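Local coordinates for protein 3-phytase (Klebsiella pneumoniae, PDB 2WNH) that probably hydrolyses phytate (inositol hexakisphosphate) starting at the 3-phosphate, as a histidine acid phosphatase, at residues R337-Q343 against M360-W365; T42-W46 against A174-A178; D53-T57 against Q99-T104. The protein carries 3 engineered substitutions. One frame throughout, in Å; residues are numbered along the deposited sequence.

Interaction 1. Residues R337-Q343 against M360-W365; sequences RVYFQAQ and MLRQEW
Arg337 and Glu364 are joined by a salt bridge on one face of the large mixed sheet at the heart of the histidine phosphatase fold, where strand 334-342 pairs antiparallel with the short strand 361-364. Arg337 stretches its chain straight from CG to NE, and Arg337 NE meets Glu364 OE2 at 2.8 Å in the guanidinium plane. Its NH1 reaches Glu324 on the neighbouring strand, so two carboxylates grip one guanidinium; Glu364 OE1 turns to Thr377.

Tyr339 lies against Arg337 on this face of the sheet, its CG in the tight position between backbone N and carbonyl carbon (chi1 59°). That sets Tyr339 CE1 against one face of the Arg337 guanidinium, offset toward its rim, while the hydroxyl bonds Glu324. Arg362 bends at chi3 (-37°), laying its CD 3.4 Å from Tyr339 CD2 and leaving its guanidinium nearly perpendicular to the ring. The like charges of Arg337 NH2 and Arg362 NH1 come within 4.1 Å of each other, and a water accepts from both, weakly from Arg337 NH2.

On the opposite face, Phe340 stacks on Trp305. The backbones are tied by two-way bonds at Phe340-Gln363 and Ala342-Leu361, with Trp365 N adding a bond to Val338 O. Val338 CB packs 3.9 Å from Trp365 CB. Where the pairing ends, Met360 curls back so that its SD lies 3.6 Å from Gln343 CG and its CE the same distance from Ala342 C.

Interaction 2. Residues T42-W46 against A174-A178; sequences TGRPW and AVCQA
Two helix ends meet in the helical part of the fold, where Arg44, just past the Schellman motif that closes helix 32-42 at Gly43, takes hold of Val175 at the C-terminal end of helix 165-175. The guanidinium comes side-on: Arg44 NE and NH2 both donate hydrogen bonds to Val175 O, at 2.8 and 2.7 Å, and that oxygen sits close to the guanidinium plane. The two nitrogens use it differently. NE meets it nearly in line with the carbonyl, whereas NH2 stands well above the carbonyl plane. The last carbonyls of a helix carry the negative end of its dipole, so a cation here is probably favourable.

Getting there takes a chain kinked at chi2 (-87°) and chi3. Gln177 lies over one face of the guanidinium, its CG 3.4 Å from Arg44 CZ, and its amide is turned only 20° from the guanidinium plane. Trp229 adds a cation-pi partner. Beside these polar groups, Val175 splits its methyls: CG2 packs 3.8 Å from Thr42 CG2, and CG1 3.9 Å from Trp46 CH2. The indole is held by Trp46 NE1 donating in the ring plane to Thr42 OG1 at 3.0 Å, while Thr42 OG1 also bonds Ile38 O. A water bridges Thr42 O to Gln177 N. Next to Val175, Cys176 is tied to Cys182 by a disulfide. One helix is thus closed by a Schellman motif, and the C-terminal carbonyl of another is held side-on by two nitrogens of one arginine.

Interaction 3. Residues D53-T57 against Q99-T104; sequences DGELT and QRTRAT
Arg100 and Gln99, at the start of helix 99-112, supply the polar half of this contact with the loop that leads into helix 58-77. Arg100 NH1 donates to Gly54 O at 2.7 Å, on a lone pair and in the guanidinium plane. Its CG lies between backbone N and carbonyl carbon (chi1 58°) and the chain then runs extended, so the aliphatic part passes beside the same oxygen, with Arg100 CD 3.3 Å from Gly54 O. A water links Gly54 O to Arg100 N. Gln99 bends at chi2 (-84°) to present its OE1 to Leu56 N, 3.1 Å, also on a lone pair.

Flat groups stack next: the Glu55 carboxylate and the Gln99 amide lie 23° from parallel. Their outer ends reach another chain, Glu55 OE2 bonding His52 and Gln99 NE2 bonding Thr50 O, both of the second subunit.

The apolar part belongs to Leu56, which splays its methyls over the helix. Leu56 CD2 rests 3.6 Å from Ala103 CB and Leu56 CD1 3.5 Å from Thr104 OG1. Thr104 OG1 donates to Arg100 O at 2.7 Å and receives Gly26 N.

Arg100 also packs on His25, and His25 and Gly26 belong to the RHG signature of the family, whose histidine is the usual nucleophile. The bond to Gly54 O probably helps to set the orientation of Arg100 beside what is, by family resemblance, probably the phosphate pocket.

Of the three contacts, interaction 3 touches His25 and Gly26 of the RHG signature, the probable catalytic centre, and also the subunit interface. Interaction 1 sits in the central sheet on the other side of the chain's centre, its centre 23 Å from that of interaction 3, with nearest atoms about 11 Å apart. Its end at Gln343 comes within about 6 Å, side chain to side chain, of the magnesium-binding His358, although no magnesium is bound in this chain. Interaction 2 is peripheral, centred 36 Å from interaction 1 and 26 Å from interaction 3. The chain from the end of helix 32-42 to the start of helix 58-77 links interactions 2 and 3, whose nearest atoms are about 8 Å apart.

Interaction 1. Residues R337-Q343 against M360-W365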
ATOM      1  N   ARG B 337      19.543 -25.362  12.793  1.00 15.82           N
ATOM      2  CA  ARG B 337      18.948 -25.847  11.549  1.00 15.08           C
ATOM      3  C   ARG B 337      19.885 -25.459  10.416  1.00 15.88           C
ATOM      4  O   ARG B 337      20.410 -24.337  10.388  1.00 16.77           O
ATOM      5  CB  ARG B 337      17.571 -25.201  11.355  1.00 14.75           C
ATOM      6  CG  ARG B 337      16.896 -25.587  10.070  1.00 16.37           C
ATOM      7  CD  ARG B 337      15.490 -25.067  10.043  1.00 15.43           C
ATOM      8  NE  ARG B 337      14.841 -25.440   8.799  1.00 17.10           N
ATOM      9  CZ  ARG B 337      14.196 -24.591   8.013  1.00 19.48           C
ATOM     10  NH1 ARG B 337      14.128 -23.298   8.327  1.00 18.00           N
ATOM     11  NH2 ARG B 337      13.625 -25.045   6.904  1.00 21.79           N
ATOM     12  N   VAL B 338      20.112 -26.386   9.478  1.00 14.39           N
ATOM     13  CA  VAL B 338      21.087 -26.169   8.414  1.00 15.19           C
ATOM     14  C   VAL B 338      20.419 -26.610   7.123  1.00 15.33           C
ATOM     15  O   VAL B 338      19.904 -27.727   7.035  1.00 15.15           O
ATOM     16  CB  VAL B 338      22.357 -27.037   8.654  1.00 15.87           C
ATOM     17  CG1 VAL B 338      23.340 -26.838   7.519  1.00 17.15           C
ATOM     18  CG2 VAL B 338      22.985 -26.680   9.976  1.00 17.85           C
ATOM     19  N   TYR B 339      20.382 -25.736   6.114  1.00 13.78           N
ATOM     20  CA  TYR B 339      19.734 -26.145   4.865  1.00 13.77           C
ATOM     21  C   TYR B 339      20.283 -25.430   3.652  1.00 14.05           C
ATOM     22  O   TYR B 339      20.976 -24.415   3.779  1.00 15.62           O
ATOM     23  CB  TYR B 339      18.202 -25.989   4.942  1.00 14.62           C
ATOM     24  CG  TYR B 339      17.698 -24.601   5.236  1.00 15.17           C
ATOM     25  CD1 TYR B 339      17.547 -24.169   6.545  1.00 17.12           C
ATOM     26  CD2 TYR B 339      17.345 -23.734   4.198  1.00 15.94           C
ATOM     27  CE1 TYR B 339      17.069 -22.902   6.823  1.00 17.03           C
ATOM     28  CE2 TYR B 339      16.844 -22.446   4.467  1.00 16.30           C
ATOM     29  CZ  TYR B 339      16.729 -22.047   5.786  1.00 16.66           C
ATOM     30  OH  TYR B 339      16.223 -20.804   6.132  1.00 16.90           O
ATOM     31  N   PHE B 340      19.987 -25.985   2.480  1.00 13.32           N
ATOM     32  CA  PHE B 340      20.331 -25.367   1.230  1.00 14.08           C
ATOM     33  C   PHE B 340      19.027 -25.109   0.491  1.00 14.46           C
ATOM     34  O   PHE B 340      18.126 -25.953   0.505  1.00 14.73           O
ATOM     35  CB  PHE B 340      21.228 -26.274   0.379  1.00 14.11           C
ATOM     36  CG  PHE B 340      21.603 -25.661  -0.947  1.00 15.37           C
ATOM     37  CD1 PHE B 340      22.467 -24.565  -1.012  1.00 16.45           C
ATOM     38  CD2 PHE B 340      21.061 -26.153  -2.134  1.00 17.47           C
ATOM     39  CE1 PHE B 340      22.795 -23.964  -2.228  1.00 14.61           C
ATOM     40  CE2 PHE B 340      21.404 -25.553  -3.366  1.00 15.36           C
ATOM     41  CZ  PHE B 340      22.264 -24.465  -3.405  1.00 14.27           C
ATOM     42  N   GLN B 341      18.915 -23.928  -0.106  1.00 15.14           N
ATOM     43  CA  GLN B 341      17.694 -23.556  -0.819  1.00 15.32           C
ATOM     44  C   GLN B 341      17.994 -22.942  -2.176  1.00 14.99           C
ATOM     45  O   GLN B 341      18.998 -22.238  -2.325  1.00 14.13           O
ATOM     46  CB  GLN B 341      16.851 -22.586   0.037  1.00 13.71           C
ATOM     47  CG  GLN B 341      17.480 -21.205   0.197  1.00 16.26           C
ATOM     48  CD  GLN B 341      16.687 -20.313   1.141  1.00 18.99           C
ATOM     49  OE1 GLN B 341      15.460 -20.354   1.158  1.00 18.65           O
ATOM     50  NE2 GLN B 341      17.390 -19.520   1.941  1.00 15.99           N
ATOM     51  N   ALA B 342      17.087 -23.184  -3.132  1.00 15.70           N
ATOM     52  CA  ALA B 342      17.151 -22.615  -4.498  1.00 14.90           C
ATOM     53  C   ALA B 342      15.778 -22.554  -5.145  1.00 14.58           C
ATOM     54  O   ALA B 342      14.849 -23.202  -4.699  1.00 16.13           O
ATOM     55  CB  ALA B 342      18.061 -23.478  -5.388  1.00 13.47           C
ATOM     56  N   GLN B 343      15.672 -21.807  -6.229  1.00 13.71           N
ATOM     57  CA  GLN B 343      14.495 -21.932  -7.077  1.00 14.73           C
ATOM     58  C   GLN B 343      14.778 -22.903  -8.206  1.00 15.62           C
ATOM     59  O   GLN B 343      15.916 -22.999  -8.676  1.00 17.72           O
ATOM     60  CB  GLN B 343      14.118 -20.582  -7.666  1.00 14.85           C
ATOM     61  CG  GLN B 343      13.525 -19.634  -6.634  1.00 17.40           C
ATOM     62  CD  GLN B 343      12.715 -18.528  -7.299  1.00 17.89           C
ATOM     63  OE1 GLN B 343      11.465 -18.597  -7.396  1.00 20.37           O
ATOM     64  NE2 GLN B 343      13.406 -17.512  -7.765  1.00 13.56           N
ATOM     65  N   MET B 360      10.266 -22.274  -2.408  1.00 21.83           N
ATOM     66  CA  MET B 360      11.681 -22.577  -2.613  1.00 20.14           C
ATOM     67  C   MET B 360      11.878 -24.084  -2.509  1.00 20.05           C
ATOM     68  O   MET B 360      11.229 -24.751  -1.694  1.00 20.25           O
ATOM     69  CB  MET B 360      12.544 -21.899  -1.547  1.00 19.81           C
ATOM     70  CG  MET B 360      12.505 -20.397  -1.586  1.00 21.63           C
ATOM     71  SD  MET B 360      13.392 -19.747  -3.028  1.00 22.23           S
ATOM     72  CE  MET B 360      15.103 -20.056  -2.613  1.00 21.34           C
ATOM     73  N   LEU B 361      12.778 -24.605  -3.337  1.00 17.88           N
ATOM     74  CA  LEU B 361      13.286 -25.959  -3.172  1.00 17.79           C
ATOM     75  C   LEU B 361      14.266 -25.960  -2.007  1.00 17.70           C
ATOM     76  O   LEU B 361      15.090 -25.058  -1.913  1.00 17.53           O
ATOM     77  CB  LEU B 361      13.991 -26.403  -4.443  1.00 18.76           C
ATOM     78  CG  LEU B 361      13.132 -26.312  -5.713  1.00 16.12           C
ATOM     79  CD1 LEU B 361      13.963 -26.700  -6.947  1.00 18.89           C
ATOM     80  CD2 LEU B 361      11.852 -27.149  -5.608  1.00 17.23           C
ATOM     81  N   ARG B 362      14.184 -26.954  -1.122  1.00 17.51           N
ATOM     82  CA  ARG B 362      15.027 -26.945   0.058  1.00 17.86           C
ATOM     83  C   ARG B 362      15.427 -28.352   0.489  1.00 19.21           C
ATOM     84  O   ARG B 362      14.618 -29.297   0.376  1.00 20.55           O
ATOM     85  CB  ARG B 362      14.268 -26.255   1.208  1.00 20.04           C
ATOM     86  CG  ARG B 362      15.128 -25.883   2.396  1.00 25.95           C
ATOM     87  CD  ARG B 362      14.348 -25.069   3.449  1.00 31.90           C
ATOM     88  NE  ARG B 362      13.392 -24.133   2.859  1.00 38.32           N
ATOM     89  CZ  ARG B 362      12.071 -24.314   2.852  1.00 38.14           C
ATOM     90  NH1 ARG B 362      11.535 -25.388   3.421  1.00 41.22           N
ATOM     91  NH2 ARG B 362      11.287 -23.411   2.285  1.00 37.52           N
ATOM     92  N   GLN B 363      16.662 -28.492   0.978  1.00 17.55           N
ATOM     93  CA  GLN B 363      17.074 -29.731   1.626  1.00 18.20           C
ATOM     94  C   GLN B 363      17.795 -29.429   2.930  1.00 17.32           C
ATOM     95  O   GLN B 363      18.698 -28.596   2.991  1.00 16.08           O
ATOM     96  CB  GLN B 363      17.959 -30.582   0.707  1.00 18.80           C
ATOM     97  CG  GLN B 363      18.277 -31.940   1.333  1.00 21.29           C
ATOM     98  CD  GLN B 363      18.856 -32.933   0.333  1.00 25.43           C
ATOM     99  OE1 GLN B 363      18.606 -32.852  -0.889  1.00 24.90           O
ATOM    100  NE2 GLN B 363      19.622 -33.894   0.850  1.00 24.47           N
ATOM    101  N   GLU B 364      17.368 -30.102   3.988  1.00 17.21           N
ATOM    102  CA  GLU B 364      17.989 -29.873   5.280  1.00 17.14           C
ATOM    103  C   GLU B 364      19.045 -30.923   5.597  1.00 19.06           C
ATOM    104  O   GLU B 364      18.879 -32.095   5.255  1.00 18.88           O
ATOM    105  CB  GLU B 364      16.902 -29.929   6.367  1.00 18.05           C
ATOM    106  CG  GLU B 364      15.768 -28.930   6.202  1.00 19.62           C
ATOM    107  CD  GLU B 364      14.741 -29.095   7.307  1.00 21.82           C
ATOM    108  OE1 GLU B 364      14.063 -30.183   7.352  1.00 20.87           O
ATOM    109  OE2 GLU B 364      14.621 -28.154   8.134  1.00 19.62           O
ATOM    110  N   TRP B 365      20.122 -30.497   6.246  1.00 18.11           N
ATOM    111  CA  TRP B 365      21.127 -31.393   6.831  1.00 18.46           C
ATOM    112  C   TRP B 365      20.581 -31.995   8.118  1.00 18.89           C
ATOM    113  O   TRP B 365      19.774 -31.364   8.820  1.00 18.16           O
ATOM    114  CB  TRP B 365      22.393 -30.579   7.132  1.00 19.09           C
ATOM    115  CG  TRP B 365      23.482 -31.313   7.834  1.00 20.36           C
ATOM    116  CD1 TRP B 365      24.487 -32.051   7.259  1.00 21.09           C
ATOM    117  CD2 TRP B 365      23.724 -31.344   9.251  1.00 19.44           C
ATOM    118  NE1 TRP B 365      25.321 -32.565   8.238  1.00 21.00           N
ATOM    119  CE2 TRP B 365      24.876 -32.142   9.464  1.00 20.09           C
ATOM    120  CE3 TRP B 365      23.070 -30.787  10.364  1.00 20.17           C
ATOM    121  CZ2 TRP B 365      25.389 -32.384  10.734  1.00 21.29           C
ATOM    122  CZ3 TRP B 365      23.570 -31.055  11.620  1.00 18.50           C
ATOM    123  CH2 TRP B 365      24.720 -31.838  11.799  1.00 21.82           C
TER
HETATM  124  O   HOH W   1      12.517 -27.463   5.179  1.00 33.89           O
HETATM  125  O   HOH W   2      18.921 -28.922   9.876  1.00 19.73           O
HETATM  126  O   HOH W   3      13.210 -21.445   2.091  1.00 39.37           O

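Interaction 2. Residues T42-W46 against A174-A178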
ATOM      1  N   THR B  42      34.019 -24.769 -29.216  1.00 27.97           N
ATOM      2  CA  THR B  42      32.959 -25.099 -30.176  1.00 28.38           C
ATOM      3  C   THR B  42      33.201 -24.462 -31.537  1.00 28.22           C
ATOM      4  O   THR B  42      32.414 -24.650 -32.459  1.00 29.56           O
ATOM      5  CB  THR B  42      31.565 -24.651 -29.659  1.00 28.93           C
ATOM      6  OG1 THR B  42      31.608 -23.244 -29.367  1.00 29.40           O
ATOM      7  CG2 THR B  42      31.188 -25.421 -28.416  1.00 27.18           C
ATOM      8  N   GLY B  43      34.284 -23.700 -31.639  1.00 27.93           N
ATOM      9  CA  GLY B  43      34.683 -23.040 -32.874  1.00 28.70           C
ATOM     10  C   GLY B  43      33.670 -22.042 -33.404  1.00 28.94           C
ATOM     11  O   GLY B  43      33.578 -21.828 -34.611  1.00 29.90           O
ATOM     12  N   ARG B  44      32.891 -21.430 -32.511  1.00 28.09           N
ATOM     13  CA  ARG B  44      31.936 -20.407 -32.954  1.00 27.94           C
ATOM     14  C   ARG B  44      31.621 -19.405 -31.834  1.00 27.15           C
ATOM     15  O   ARG B  44      31.874 -19.694 -30.664  1.00 25.27           O
ATOM     16  CB  ARG B  44      30.656 -21.059 -33.514  1.00 27.72           C
ATOM     17  CG  ARG B  44      29.519 -21.195 -32.547  1.00 33.18           C
ATOM     18  CD  ARG B  44      29.624 -22.464 -31.782  1.00 31.28           C
ATOM     19  NE  ARG B  44      28.557 -23.451 -31.955  1.00 34.01           N
ATOM     20  CZ  ARG B  44      27.438 -23.364 -32.688  1.00 34.11           C
ATOM     21  NH1 ARG B  44      27.148 -22.303 -33.412  1.00 34.86           N
ATOM     22  NH2 ARG B  44      26.586 -24.387 -32.679  1.00 29.04           N
ATOM     23  N   PRO B  45      31.092 -18.223 -32.194  1.00 26.36           N
ATOM     24  CA  PRO B  45      30.695 -17.255 -31.173  1.00 25.77           C
ATOM     25  C   PRO B  45      29.404 -17.669 -30.482  1.00 25.38           C
ATOM     26  O   PRO B  45      28.521 -18.283 -31.104  1.00 24.50           O
ATOM     27  CB  PRO B  45      30.462 -15.976 -31.978  1.00 25.99           C
ATOM     28  CG  PRO B  45      30.015 -16.486 -33.332  1.00 27.34           C
ATOM     29  CD  PRO B  45      30.845 -17.715 -33.561  1.00 27.47           C
ATOM     30  N   TRP B  46      29.315 -17.339 -29.192  1.00 24.00           N
ATOM     31  CA  TRP B  46      28.119 -17.562 -28.405  1.00 23.77           C
ATOM     32  C   TRP B  46      27.445 -16.208 -28.194  1.00 22.50           C
ATOM     33  O   TRP B  46      28.078 -15.152 -28.343  1.00 23.74           O
ATOM     34  CB  TRP B  46      28.478 -18.169 -27.053  1.00 22.44           C
ATOM     35  CG  TRP B  46      28.805 -19.616 -27.101  1.00 22.77           C
ATOM     36  CD1 TRP B  46      29.704 -20.235 -27.941  1.00 21.39           C
ATOM     37  CD2 TRP B  46      28.292 -20.640 -26.241  1.00 22.30           C
ATOM     38  NE1 TRP B  46      29.748 -21.584 -27.672  1.00 23.33           N
ATOM     39  CE2 TRP B  46      28.897 -21.862 -26.636  1.00 23.69           C
ATOM     40  CE3 TRP B  46      27.367 -20.654 -25.189  1.00 24.23           C
ATOM     41  CZ2 TRP B  46      28.617 -23.079 -26.001  1.00 23.12           C
ATOM     42  CZ3 TRP B  46      27.082 -21.874 -24.557  1.00 22.95           C
ATOM     43  CH2 TRP B  46      27.707 -23.066 -24.962  1.00 22.93           C
ATOM     44  N   ALA B 174      23.537 -30.015 -28.674  1.00 29.68           N
ATOM     45  CA  ALA B 174      23.060 -28.662 -28.396  1.00 29.19           C
ATOM     46  C   ALA B 174      24.001 -27.592 -28.937  1.00 29.37           C
ATOM     47  O   ALA B 174      23.540 -26.545 -29.406  1.00 30.04           O
ATOM     48  CB  ALA B 174      22.848 -28.471 -26.875  1.00 28.21           C
ATOM     49  N   VAL B 175      25.307 -27.851 -28.885  1.00 28.91           N
ATOM     50  CA  VAL B 175      26.310 -26.789 -29.089  1.00 29.78           C
ATOM     51  C   VAL B 175      27.202 -26.885 -30.343  1.00 31.76           C
ATOM     52  O   VAL B 175      27.825 -25.892 -30.746  1.00 31.96           O
ATOM     53  CB  VAL B 175      27.200 -26.551 -27.822  1.00 29.24           C
ATOM     54  CG1 VAL B 175      26.337 -26.396 -26.558  1.00 29.43           C
ATOM     55  CG2 VAL B 175      28.233 -27.675 -27.643  1.00 28.36           C
ATOM     56  N   CYS B 176      27.269 -28.065 -30.953  1.00 33.81           N
ATOM     57  CA  CYS B 176      28.148 -28.247 -32.113  1.00 36.58           C
ATOM     58  C   CYS B 176      27.417 -28.014 -33.420  1.00 38.52           C
ATOM     59  O   CYS B 176      26.277 -28.446 -33.581  1.00 39.04           O
ATOM     60  CB  CYS B 176      28.802 -29.628 -32.086  1.00 36.73           C
ATOM     61  SG  CYS B 176      29.891 -29.837 -30.650  0.70 36.44           S
ATOM     62  N   GLN B 177      28.071 -27.304 -34.339  1.00 41.19           N
ATOM     63  CA  GLN B 177      27.527 -27.084 -35.675  1.00 43.63           C
ATOM     64  C   GLN B 177      27.635 -28.342 -36.514  1.00 45.41           C
ATOM     65  O   GLN B 177      28.666 -29.027 -36.489  1.00 45.33           O
ATOM     66  CB  GLN B 177      28.270 -25.963 -36.388  1.00 43.82           C
ATOM     67  CG  GLN B 177      28.101 -24.606 -35.772  1.00 44.55           C
ATOM     68  CD  GLN B 177      28.728 -23.517 -36.606  1.00 46.61           C
ATOM     69  OE1 GLN B 177      28.132 -23.045 -37.576  1.00 49.70           O
ATOM     70  NE2 GLN B 177      29.933 -23.098 -36.231  1.00 47.43           N
ATOM     71  N   ALA B 178      26.567 -28.632 -37.257  1.00 47.82           N
ATOM     72  CA  ALA B 178      26.543 -29.733 -38.215  1.00 49.72           C
ATOM     73  C   ALA B 178      27.715 -29.623 -39.181  1.00 50.89           C
ATOM     74  O   ALA B 178      27.910 -28.580 -39.812  1.00 51.23           O
ATOM     75  CB  ALA B 178      25.219 -29.741 -38.983  1.00 50.28           C
TER
HETATM   76  O   HOH W   4      30.866 -26.152 -34.110  1.00 39.30           O

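Interaction 3. Residues D53-T57 against Q99-T104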
ATOM      1  N   ASP B  53      29.679  -9.362 -19.726  1.00 17.78           N
ATOM      2  CA  ASP B  53      30.130 -10.677 -19.236  1.00 17.82           C
ATOM      3  C   ASP B  53      30.543 -10.629 -17.773  1.00 17.67           C
ATOM      4  O   ASP B  53      31.233  -9.691 -17.339  1.00 18.88           O
ATOM      5  CB  ASP B  53      31.324 -11.199 -20.060  1.00 18.04           C
ATOM      6  CG  ASP B  53      30.906 -11.730 -21.421  1.00 21.12           C
ATOM      7  OD1 ASP B  53      29.692 -11.934 -21.647  1.00 20.20           O
ATOM      8  OD2 ASP B  53      31.810 -11.974 -22.260  1.00 23.49           O
ATOM      9  N   GLY B  54      30.081 -11.614 -17.010  1.00 17.14           N
ATOM     10  CA  GLY B  54      30.415 -11.691 -15.575  1.00 17.64           C
ATOM     11  C   GLY B  54      29.677 -10.773 -14.596  1.00 17.10           C
ATOM     12  O   GLY B  54      29.911 -10.867 -13.383  1.00 19.56           O
ATOM     13  N   GLU B  55      28.811  -9.883 -15.093  1.00 16.48           N
ATOM     14  CA  GLU B  55      28.046  -8.971 -14.202  1.00 16.82           C
ATOM     15  C   GLU B  55      26.633  -9.500 -13.948  1.00 17.03           C
ATOM     16  O   GLU B  55      26.165 -10.398 -14.660  1.00 15.40           O
ATOM     17  CB  GLU B  55      28.044  -7.536 -14.740  1.00 17.76           C
ATOM     18  CG  GLU B  55      29.456  -6.965 -14.818  1.00 19.92           C
ATOM     19  CD  GLU B  55      29.506  -5.480 -15.121  1.00 28.27           C
ATOM     20  OE1 GLU B  55      28.448  -4.819 -15.245  1.00 28.40           O
ATOM     21  OE2 GLU B  55      30.637  -4.965 -15.236  1.00 31.15           O
ATOM     22  N   LEU B  56      25.969  -8.994 -12.899  1.00 15.44           N
ATOM     23  CA  LEU B  56      24.622  -9.495 -12.567  1.00 14.70           C
ATOM     24  C   LEU B  56      23.626  -8.926 -13.598  1.00 14.32           C
ATOM     25  O   LEU B  56      23.574  -7.706 -13.824  1.00 15.30           O
ATOM     26  CB  LEU B  56      24.204  -9.054 -11.161  1.00 13.16           C
ATOM     27  CG  LEU B  56      22.800  -9.489 -10.690  1.00 12.71           C
ATOM     28  CD1 LEU B  56      22.754 -10.977 -10.417  1.00 15.09           C
ATOM     29  CD2 LEU B  56      22.368  -8.715  -9.421  1.00 14.94           C
ATOM     30  N   THR B  57      22.838  -9.801 -14.216  1.00 14.92           N
ATOM     31  CA  THR B  57      21.873  -9.323 -15.216  1.00 14.67           C
ATOM     32  C   THR B  57      20.658  -8.709 -14.522  1.00 14.86           C
ATOM     33  O   THR B  57      20.429  -8.977 -13.338  1.00 15.33           O
ATOM     34  CB  THR B  57      21.380 -10.450 -16.129  1.00 13.92           C
ATOM     35  OG1 THR B  57      20.518 -11.333 -15.400  1.00 15.51           O
ATOM     36  CG2 THR B  57      22.568 -11.242 -16.707  1.00 12.76           C
ATOM     37  N   GLN B  99      31.407  -6.940  -8.843  1.00 18.53           N
ATOM     38  CA  GLN B  99      30.123  -6.306  -9.164  1.00 17.53           C
ATOM     39  C   GLN B  99      28.950  -7.291  -8.951  1.00 16.93           C
ATOM     40  O   GLN B  99      27.931  -6.913  -8.363  1.00 15.12           O
ATOM     41  CB  GLN B  99      30.124  -5.802 -10.618  1.00 18.75           C
ATOM     42  CG  GLN B  99      28.960  -4.848 -10.969  1.00 20.12           C
ATOM     43  CD  GLN B  99      27.667  -5.580 -11.356  1.00 20.35           C
ATOM     44  OE1 GLN B  99      27.641  -6.800 -11.536  1.00 19.33           O
ATOM     45  NE2 GLN B  99      26.580  -4.827 -11.457  1.00 19.79           N
ATOM     46  N   ARG B 100      29.095  -8.516  -9.447  1.00 15.18           N
ATOM     47  CA  ARG B 100      27.964  -9.483  -9.458  1.00 14.44           C
ATOM     48  C   ARG B 100      27.470  -9.811  -8.044  1.00 16.06           C
ATOM     49  O   ARG B 100      26.273  -9.985  -7.821  1.00 13.87           O
ATOM     50  CB  ARG B 100      28.243 -10.762 -10.295  1.00 16.40           C
ATOM     51  CG  ARG B 100      29.447 -11.591  -9.884  1.00 15.89           C
ATOM     52  CD  ARG B 100      29.525 -12.805 -10.788  1.00 18.09           C
ATOM     53  NE  ARG B 100      30.777 -13.547 -10.612  1.00 18.96           N
ATOM     54  CZ  ARG B 100      31.861 -13.366 -11.364  1.00 23.08           C
ATOM     55  NH1 ARG B 100      31.877 -12.452 -12.321  1.00 20.03           N
ATOM     56  NH2 ARG B 100      32.950 -14.071 -11.127  1.00 22.20           N
ATOM     57  N   THR B 101      28.406  -9.891  -7.110  1.00 14.01           N
ATOM     58  CA  THR B 101      28.098 -10.192  -5.711  1.00 14.94           C
ATOM     59  C   THR B 101      27.616  -8.943  -4.962  1.00 13.92           C
ATOM     60  O   THR B 101      26.688  -9.040  -4.172  1.00 13.84           O
ATOM     61  CB  THR B 101      29.317 -10.839  -5.002  1.00 14.60           C
ATOM     62  OG1 THR B 101      30.505 -10.158  -5.431  1.00 15.91           O
ATOM     63  CG2 THR B 101      29.442 -12.275  -5.395  1.00 15.59           C
ATOM     64  N   ARG B 102      28.221  -7.777  -5.200  1.00 13.24           N
ATOM     65  CA  ARG B 102      27.689  -6.529  -4.624  1.00 13.13           C
ATOM     66  C   ARG B 102      26.232  -6.309  -5.069  1.00 13.69           C
ATOM     67  O   ARG B 102      25.352  -6.013  -4.243  1.00 14.22           O
ATOM     68  CB  ARG B 102      28.568  -5.329  -4.989  1.00 15.22           C
ATOM     69  CG  ARG B 102      29.919  -5.361  -4.256  1.00 15.63           C
ATOM     70  CD  ARG B 102      30.732  -4.112  -4.596  1.00 22.33           C
ATOM     71  NE  ARG B 102      31.195  -4.084  -5.976  1.00 26.66           N
ATOM     72  CZ  ARG B 102      30.936  -3.111  -6.854  1.00 31.30           C
ATOM     73  NH1 ARG B 102      30.202  -2.056  -6.507  1.00 31.76           N
ATOM     74  NH2 ARG B 102      31.421  -3.199  -8.092  1.00 33.70           N
ATOM     75  N   ALA B 103      25.963  -6.482  -6.364  1.00 13.92           N
ATOM     76  CA  ALA B 103      24.620  -6.172  -6.863  1.00 14.82           C
ATOM     77  C   ALA B 103      23.608  -7.206  -6.330  1.00 14.71           C
ATOM     78  O   ALA B 103      22.468  -6.857  -6.024  1.00 15.21           O
ATOM     79  CB  ALA B 103      24.610  -6.130  -8.381  1.00 14.20           C
ATOM     80  N   THR B 104      24.025  -8.456  -6.198  1.00 14.81           N
ATOM     81  CA  THR B 104      23.165  -9.499  -5.629  1.00 13.34           C
ATOM     82  C   THR B 104      22.810  -9.191  -4.159  1.00 13.83           C
ATOM     83  O   THR B 104      21.636  -9.314  -3.726  1.00 12.39           O
ATOM     84  CB  THR B 104      23.837 -10.888  -5.725  1.00 14.53           C
ATOM     85  OG1 THR B 104      23.951 -11.244  -7.108  1.00 14.71           O
ATOM     86  CG2 THR B 104      23.020 -11.943  -4.988  1.00 14.43           C
TER
HETATM   87  O   HOH W   5      31.132  -9.073 -11.504  1.00 19.00           O